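Side-chain contacts in flagellar hook associated protein type 3 FlgL (Legionella pneumophila subsp. pneumophila, PDB 5YTI), which probably acts as a structural component of the bacterial flagellum, a flagellin-family protein of the junction between hook and filament: residues Leu75-Leu80 / Ser343-Arg348; Leu80-Asn85 / Leu122-Thr127. All blocks are in the same frame, centred on the assembly; numbering follows the deposited sequence.

Contact 1 (Leu75-Leu80 / Ser343-Arg348); sequences LEEGIL and SDLGAR
Leu-345 reaches from 343-348 between the side chains of Glu-76 and Glu-77, and its two methyls carry most of the meeting with 75-80. The apolar part is small: Leu-345 CD1 meets Leu-80 CD1 at 4.3 Å, and Leu-345 CD2 lies 4.1 Å from Glu-77 CB. The remaining packing sets methyl against carboxylate. Glu-76 brings OE1 to 3.5 Å from Leu-345 CD1 on an extended chain, whereas Glu-77 bends at its second torsion (chi2 55°), which carries its OE1 to 3.9 Å from the same methyl. No hydrogen bond joins the segments, but Glu-77 OE2 makes a weak one to Gln-342 NE2, one residue before 343-348, linking the same helices. Arg-348 NH2 forms salt bridges with Asp-344 OD2, at 2.9 Å one turn back on its own helix, and with Asp-177. It also lies 5.1 Å from Glu-76 OE1, opposite in charge but not in contact, and may partly offset the like charge of Asp-177 close to the buried Glu-76. Ser-343 is hydrogen-bonded to Asn-223 of the second subunit. With local axes 10.7 Å apart and 162° between them, this is near-antiparallel packing of long helices, consistent with the helical rod of the flagellin family.

Contact 2 (Leu80-Asn85 / Leu122-Thr127); sequences LSNAVN and LDYANT
Tyr-124 lays its ring against one turn of helix 49-96, at Asn-82 and Ala-83. Its CG lies anti to the carbonyl carbon (chi1 -57°), which helps turn the ring toward 80-85. Over one ring face sits the methylene of Asn-82 in a CH-pi contact, with CB 4.0 Å from the centroid of the Tyr-124 ring and 22° off the ring normal. The methylene is displaced toward the phenol end, so the nearest ring atom is Tyr-124 CZ, 3.7 Å from Asn-82 CB. Thus the asparagine's aliphatic base, not its amide, meets the ring. Ala-83 approaches obliquely at CD2, its CB 4.0 Å from Tyr-124 CD2, and the backbone of Asn-82 also takes part, its O lying 3.8 Å from Tyr-124 CE2.

One shell out, Ile-79 and Ser-86 of the same helix extend the surface against which Tyr-124 packs. Behind the tyrosine the chain leaves its helix at Asn-126, and the turn folds back on Tyr-124 O, which accepts from both Thr-127 N and Thr-127 OG1. The hydroxyl bond is 2.7 Å from Thr-127 OG1 to Tyr-124 O, bent well away from the C=O direction (110°), and both donors arrive from the same face of the carbonyl. Farther out, Asn-126 OD1 accepts a hydrogen bond from Val-146 N, while Thr-127 pairs through its backbone with Met-135; together they tie the helix end to the following chain.

The directional bonds accordingly lie within 122-127 and behind it, whereas no hydrogen bond crosses to 80-85. The interface itself rests on dispersion and CH-pi contact, with a polar residue contributing chiefly through its carbon.

In the fold
Helix 49-96 serves both contacts, meeting helix 316-374 in contact 1 and the end of helix 104-125 in contact 2; their centres are about 12 Å apart. Leu-80 belongs to both segments of this helix, but its side chain serves contact 1. Ile-79, which takes no part in contact 1 itself, packs from 75-80 against 122-127: its CG2 lies 3.8 Å from Tyr-124 O, and its CD1 lies 4.0 Å from Thr-127 OG1. The loop after helix 104-125 also links them, since Met-135 touches both Glu-76 and Thr-127, and Phe-136 touches Glu-76, Ile-79 and Leu-80. Sequence-distant and sequence-near helices thus pack on one long helix, and only contact 1 reaches the second subunit.

Contact 1 (Leu75-Leu80 / Ser343-Arg348)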
ATOM      1  N   LEU A  75     -10.029 -16.941 -15.958  1.00 92.02           N
ATOM      2  CA  LEU A  75     -10.760 -15.791 -16.501  1.00 92.80           C
ATOM      3  C   LEU A  75     -10.223 -14.494 -15.867  1.00 92.88           C
ATOM      4  O   LEU A  75      -9.962 -13.501 -16.559  1.00 94.19           O
ATOM      5  CB  LEU A  75     -12.261 -15.945 -16.236  1.00 94.48           C
ATOM      6  CG  LEU A  75     -13.244 -15.455 -17.301  1.00 96.16           C
ATOM      7  CD1 LEU A  75     -13.001 -16.192 -18.606  1.00 98.44           C
ATOM      8  CD2 LEU A  75     -14.684 -15.666 -16.843  1.00 97.48           C
ATOM      9  N   GLU A  76     -10.038 -14.536 -14.547  1.00 92.67           N
ATOM     10  CA  GLU A  76      -9.454 -13.440 -13.766  1.00 90.16           C
ATOM     11  C   GLU A  76      -7.958 -13.180 -14.095  1.00 91.11           C
ATOM     12  O   GLU A  76      -7.515 -12.052 -14.050  1.00 90.72           O
ATOM     13  CB  GLU A  76      -9.635 -13.718 -12.266  1.00 87.83           C
ATOM     14  CG  GLU A  76      -9.382 -12.505 -11.383  1.00 88.86           C
ATOM     15  CD  GLU A  76      -9.009 -12.838  -9.941  1.00 88.22           C
ATOM     16  OE1 GLU A  76      -7.979 -12.317  -9.467  1.00 85.56           O
ATOM     17  OE2 GLU A  76      -9.750 -13.596  -9.271  1.00 93.25           O
ATOM     18  N   GLU A  77      -7.172 -14.207 -14.408  1.00 93.62           N
ATOM     19  CA  GLU A  77      -5.788 -13.977 -14.786  1.00 95.81           C
ATOM     20  C   GLU A  77      -5.799 -13.071 -16.007  1.00 95.83           C
ATOM     21  O   GLU A  77      -5.021 -12.133 -16.086  1.00 97.80           O
ATOM     22  CB  GLU A  77      -5.048 -15.305 -15.049  1.00100.43           C
ATOM     23  CG  GLU A  77      -3.614 -15.187 -15.589  1.00107.86           C
ATOM     24  CD  GLU A  77      -2.655 -14.321 -14.729  1.00111.59           C
ATOM     25  OE1 GLU A  77      -2.608 -14.452 -13.486  1.00111.02           O
ATOM     26  OE2 GLU A  77      -1.905 -13.507 -15.305  1.00113.18           O
ATOM     27  N   GLY A  78      -6.732 -13.310 -16.926  1.00 97.90           N
ATOM     28  CA  GLY A  78      -6.765 -12.616 -18.228  1.00 97.53           C
ATOM     29  C   GLY A  78      -7.213 -11.166 -18.187  1.00 96.46           C
ATOM     30  O   GLY A  78      -6.783 -10.350 -19.013  1.00 95.30           O
ATOM     31  N   ILE A  79      -8.090 -10.860 -17.229  1.00 92.36           N
ATOM     32  CA  ILE A  79      -8.499  -9.490 -16.955  1.00 88.19           C
ATOM     33  C   ILE A  79      -7.362  -8.719 -16.282  1.00 85.59           C
ATOM     34  O   ILE A  79      -7.008  -7.629 -16.724  1.00 86.39           O
ATOM     35  CB  ILE A  79      -9.773  -9.440 -16.095  1.00 86.90           C
ATOM     36  CG1 ILE A  79     -10.969 -10.010 -16.886  1.00 87.57           C
ATOM     37  CG2 ILE A  79     -10.049  -8.016 -15.619  1.00 84.99           C
ATOM     38  CD1 ILE A  79     -11.350  -9.230 -18.137  1.00 87.93           C
ATOM     39  N   LEU A  80      -6.774  -9.286 -15.238  1.00 82.16           N
ATOM     40  CA  LEU A  80      -5.571  -8.710 -14.660  1.00 81.30           C
ATOM     41  C   LEU A  80      -4.488  -8.551 -15.717  1.00 82.20           C
ATOM     42  O   LEU A  80      -3.869  -7.497 -15.803  1.00 83.80           O
ATOM     43  CB  LEU A  80      -5.053  -9.548 -13.498  1.00 80.27           C
ATOM     44  CG  LEU A  80      -5.909  -9.438 -12.240  1.00 81.01           C
ATOM     45  CD1 LEU A  80      -5.201 -10.045 -11.048  1.00 82.79           C
ATOM     46  CD2 LEU A  80      -6.271  -8.008 -11.883  1.00 80.79           C
ATOM     47  N   SER A 343       0.810 -13.240  -9.018  1.00 81.01           N
ATOM     48  CA  SER A 343       1.624 -14.297  -8.417  1.00 81.61           C
ATOM     49  C   SER A 343       0.754 -15.073  -7.422  1.00 82.97           C
ATOM     50  O   SER A 343       0.810 -16.288  -7.416  1.00 82.64           O
ATOM     51  CB  SER A 343       2.905 -13.750  -7.766  1.00 80.32           C
ATOM     52  OG  SER A 343       3.782 -13.180  -8.745  1.00 81.63           O
ATOM     53  N   ASP A 344      -0.069 -14.373  -6.627  1.00 83.07           N
ATOM     54  CA  ASP A 344      -0.964 -15.018  -5.650  1.00 83.91           C
ATOM     55  C   ASP A 344      -1.914 -16.029  -6.318  1.00 84.83           C
ATOM     56  O   ASP A 344      -2.194 -17.110  -5.795  1.00 83.25           O
ATOM     57  CB  ASP A 344      -1.814 -13.983  -4.888  1.00 83.51           C
ATOM     58  CG  ASP A 344      -2.486 -14.581  -3.645  1.00 85.94           C
ATOM     59  OD1 ASP A 344      -1.748 -14.843  -2.665  1.00 92.04           O
ATOM     60  OD2 ASP A 344      -3.723 -14.790  -3.621  1.00 84.83           O
ATOM     61  N   LEU A 345      -2.415 -15.617  -7.474  1.00 85.10           N
ATOM     62  CA  LEU A 345      -3.388 -16.333  -8.254  1.00 84.80           C
ATOM     63  C   LEU A 345      -2.706 -17.584  -8.839  1.00 83.92           C
ATOM     64  O   LEU A 345      -3.232 -18.662  -8.735  1.00 83.43           O
ATOM     65  CB  LEU A 345      -3.864 -15.370  -9.336  1.00 86.55           C
ATOM     66  CG  LEU A 345      -5.130 -15.586 -10.131  1.00 89.69           C
ATOM     67  CD1 LEU A 345      -5.489 -14.293 -10.850  1.00 90.39           C
ATOM     68  CD2 LEU A 345      -4.888 -16.684 -11.139  1.00 92.84           C
ATOM     69  N   GLY A 346      -1.515 -17.443  -9.410  1.00 84.26           N
ATOM     70  CA  GLY A 346      -0.687 -18.591  -9.812  1.00 83.98           C
ATOM     71  C   GLY A 346      -0.503 -19.638  -8.732  1.00 83.90           C
ATOM     72  O   GLY A 346      -0.703 -20.825  -8.966  1.00 85.82           O
ATOM     73  N   ALA A 347      -0.145 -19.203  -7.534  1.00 84.74           N
ATOM     74  CA  ALA A 347       0.048 -20.120  -6.410  1.00 85.79           C
ATOM     75  C   ALA A 347      -1.201 -20.973  -6.189  1.00 87.31           C
ATOM     76  O   ALA A 347      -1.110 -22.179  -5.936  1.00 90.66           O
ATOM     77  CB  ALA A 347       0.392 -19.347  -5.140  1.00 84.36           C
ATOM     78  N   ARG A 348      -2.361 -20.335  -6.292  1.00 85.87           N
ATOM     79  CA  ARG A 348      -3.636 -21.000  -6.096  1.00 85.17           C
ATOM     80  C   ARG A 348      -3.923 -22.006  -7.197  1.00 86.19           C
ATOM     81  O   ARG A 348      -4.369 -23.114  -6.943  1.00 88.82           O
ATOM     82  CB  ARG A 348      -4.754 -19.971  -6.006  1.00 84.27           C
ATOM     83  CG  ARG A 348      -4.821 -19.307  -4.649  1.00 82.98           C
ATOM     84  CD  ARG A 348      -5.930 -18.297  -4.609  1.00 83.88           C
ATOM     85  NE  ARG A 348      -5.485 -16.976  -4.998  1.00 85.11           N
ATOM     86  CZ  ARG A 348      -6.295 -15.960  -5.300  1.00 88.89           C
ATOM     87  NH1 ARG A 348      -7.616 -16.089  -5.288  1.00 87.49           N
ATOM     88  NH2 ARG A 348      -5.771 -14.791  -5.646  1.00 94.21           N
TER

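Contact 2 (Leu80-Asn85 / Leu122-Thr127)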
ATOM      1  N   LEU A  80      -6.774  -9.286 -15.238  1.00 82.16           N
ATOM      2  CA  LEU A  80      -5.571  -8.710 -14.660  1.00 81.30           C
ATOM      3  C   LEU A  80      -4.488  -8.551 -15.717  1.00 82.20           C
ATOM      4  O   LEU A  80      -3.869  -7.497 -15.803  1.00 83.80           O
ATOM      5  CB  LEU A  80      -5.053  -9.548 -13.498  1.00 80.27           C
ATOM      6  CG  LEU A  80      -5.909  -9.438 -12.240  1.00 81.01           C
ATOM      7  CD1 LEU A  80      -5.201 -10.045 -11.048  1.00 82.79           C
ATOM      8  CD2 LEU A  80      -6.271  -8.008 -11.883  1.00 80.79           C
ATOM      9  N   SER A  81      -4.274  -9.580 -16.531  1.00 83.40           N
ATOM     10  CA  SER A  81      -3.296  -9.530 -17.649  1.00 84.12           C
ATOM     11  C   SER A  81      -3.517  -8.344 -18.635  1.00 82.85           C
ATOM     12  O   SER A  81      -2.556  -7.634 -19.018  1.00 76.85           O
ATOM     13  CB  SER A  81      -3.358 -10.873 -18.379  1.00 86.05           C
ATOM     14  OG  SER A  81      -2.674 -10.875 -19.610  1.00 88.75           O
ATOM     15  N   ASN A  82      -4.790  -8.163 -19.029  1.00 84.80           N
ATOM     16  CA  ASN A  82      -5.259  -6.989 -19.815  1.00 85.77           C
ATOM     17  C   ASN A  82      -4.909  -5.673 -19.110  1.00 85.30           C
ATOM     18  O   ASN A  82      -4.506  -4.700 -19.734  1.00 86.75           O
ATOM     19  CB  ASN A  82      -6.801  -6.985 -19.990  1.00 85.12           C
ATOM     20  CG  ASN A  82      -7.324  -8.040 -20.951  1.00 84.67           C
ATOM     21  OD1 ASN A  82      -6.637  -8.467 -21.878  1.00 83.94           O
ATOM     22  ND2 ASN A  82      -8.571  -8.460 -20.729  1.00 85.58           N
ATOM     23  N   ALA A  83      -5.138  -5.647 -17.806  1.00 83.74           N
ATOM     24  CA  ALA A  83      -4.977  -4.458 -17.037  1.00 83.29           C
ATOM     25  C   ALA A  83      -3.507  -4.105 -16.902  1.00 84.82           C
ATOM     26  O   ALA A  83      -3.156  -2.923 -16.708  1.00 87.98           O
ATOM     27  CB  ALA A  83      -5.602  -4.639 -15.675  1.00 84.03           C
ATOM     28  N   VAL A  84      -2.629  -5.098 -16.999  1.00 84.17           N
ATOM     29  CA  VAL A  84      -1.193  -4.781 -17.011  1.00 84.24           C
ATOM     30  C   VAL A  84      -0.870  -4.103 -18.346  1.00 84.64           C
ATOM     31  O   VAL A  84      -0.268  -3.034 -18.377  1.00 85.94           O
ATOM     32  CB  VAL A  84      -0.299  -6.014 -16.746  1.00 81.75           C
ATOM     33  CG1 VAL A  84       1.164  -5.733 -17.113  1.00 79.80           C
ATOM     34  CG2 VAL A  84      -0.442  -6.446 -15.291  1.00 79.79           C
ATOM     35  N   ASN A  85      -1.315  -4.707 -19.438  1.00 87.03           N
ATOM     36  CA  ASN A  85      -1.214  -4.081 -20.753  1.00 87.31           C
ATOM     37  C   ASN A  85      -1.534  -2.591 -20.742  1.00 86.67           C
ATOM     38  O   ASN A  85      -0.767  -1.777 -21.281  1.00 82.52           O
ATOM     39  CB  ASN A  85      -2.146  -4.777 -21.731  1.00 88.40           C
ATOM     40  CG  ASN A  85      -1.578  -6.081 -22.213  1.00 91.09           C
ATOM     41  OD1 ASN A  85      -0.370  -6.313 -22.085  1.00 90.88           O
ATOM     42  ND2 ASN A  85      -2.436  -6.946 -22.769  1.00 89.50           N
ATOM     43  N   LEU A 122     -11.425   1.107 -15.764  1.00 84.72           N
ATOM     44  CA  LEU A 122     -12.738   1.038 -15.091  1.00 87.87           C
ATOM     45  C   LEU A 122     -13.623  -0.121 -15.611  1.00 88.04           C
ATOM     46  O   LEU A 122     -14.454  -0.646 -14.873  1.00 85.58           O
ATOM     47  CB  LEU A 122     -13.498   2.374 -15.220  1.00 88.51           C
ATOM     48  CG  LEU A 122     -12.834   3.549 -14.509  1.00 91.35           C
ATOM     49  CD1 LEU A 122     -13.236   4.899 -15.073  1.00 91.60           C
ATOM     50  CD2 LEU A 122     -13.127   3.490 -13.013  1.00 94.06           C
ATOM     51  N   ASP A 123     -13.469  -0.474 -16.889  1.00 90.55           N
ATOM     52  CA  ASP A 123     -14.262  -1.536 -17.489  1.00 91.18           C
ATOM     53  C   ASP A 123     -13.733  -2.828 -16.869  1.00 90.92           C
ATOM     54  O   ASP A 123     -14.521  -3.664 -16.417  1.00 89.52           O
ATOM     55  CB  ASP A 123     -14.145  -1.564 -19.033  1.00 94.26           C
ATOM     56  CG  ASP A 123     -14.885  -0.386 -19.737  1.00 96.23           C
ATOM     57  OD1 ASP A 123     -15.446   0.467 -19.021  1.00100.20           O
ATOM     58  OD2 ASP A 123     -14.910  -0.313 -21.002  1.00 92.00           O
ATOM     59  N   TYR A 124     -12.400  -2.957 -16.785  1.00 88.78           N
ATOM     60  CA  TYR A 124     -11.778  -4.163 -16.206  1.00 85.19           C
ATOM     61  C   TYR A 124     -12.154  -4.316 -14.740  1.00 82.30           C
ATOM     62  O   TYR A 124     -12.495  -5.404 -14.279  1.00 79.06           O
ATOM     63  CB  TYR A 124     -10.253  -4.153 -16.361  1.00 85.25           C
ATOM     64  CG  TYR A 124      -9.723  -4.033 -17.792  1.00 85.48           C
ATOM     65  CD1 TYR A 124     -10.388  -4.610 -18.874  1.00 87.59           C
ATOM     66  CD2 TYR A 124      -8.542  -3.379 -18.047  1.00 87.03           C
ATOM     67  CE1 TYR A 124      -9.904  -4.514 -20.171  1.00 88.16           C
ATOM     68  CE2 TYR A 124      -8.044  -3.276 -19.335  1.00 90.05           C
ATOM     69  CZ  TYR A 124      -8.727  -3.843 -20.396  1.00 89.67           C
ATOM     70  OH  TYR A 124      -8.213  -3.710 -21.663  1.00 91.17           O
ATOM     71  N   ALA A 125     -12.121  -3.221 -14.002  1.00 81.79           N
ATOM     72  CA  ALA A 125     -12.491  -3.299 -12.601  1.00 83.30           C
ATOM     73  C   ALA A 125     -13.950  -3.688 -12.452  1.00 84.32           C
ATOM     74  O   ALA A 125     -14.338  -4.303 -11.464  1.00 86.12           O
ATOM     75  CB  ALA A 125     -12.234  -1.981 -11.912  1.00 82.69           C
ATOM     76  N   ASN A 126     -14.768  -3.325 -13.432  1.00 84.87           N
ATOM     77  CA  ASN A 126     -16.206  -3.552 -13.324  1.00 85.37           C
ATOM     78  C   ASN A 126     -16.658  -4.738 -14.186  1.00 86.45           C
ATOM     79  O   ASN A 126     -17.848  -4.853 -14.542  1.00 85.58           O
ATOM     80  CB  ASN A 126     -16.980  -2.279 -13.699  1.00 84.25           C
ATOM     81  CG  ASN A 126     -16.797  -1.164 -12.693  1.00 84.29           C
ATOM     82  OD1 ASN A 126     -16.787  -1.390 -11.492  1.00 87.58           O
ATOM     83  ND2 ASN A 126     -16.641   0.046 -13.181  1.00 84.63           N
ATOM     84  N   THR A 127     -15.722  -5.622 -14.516  1.00 85.31           N
ATOM     85  CA  THR A 127     -16.052  -6.799 -15.294  1.00 87.14           C
ATOM     86  C   THR A 127     -16.991  -7.751 -14.572  1.00 93.94           C
ATOM     87  O   THR A 127     -16.847  -7.989 -13.350  1.00 93.58           O
ATOM     88  CB  THR A 127     -14.823  -7.641 -15.574  1.00 84.51           C
ATOM     89  OG1 THR A 127     -13.829  -6.830 -16.176  1.00 87.79           O
ATOM     90  CG2 THR A 127     -15.180  -8.757 -16.491  1.00 84.64           C
TER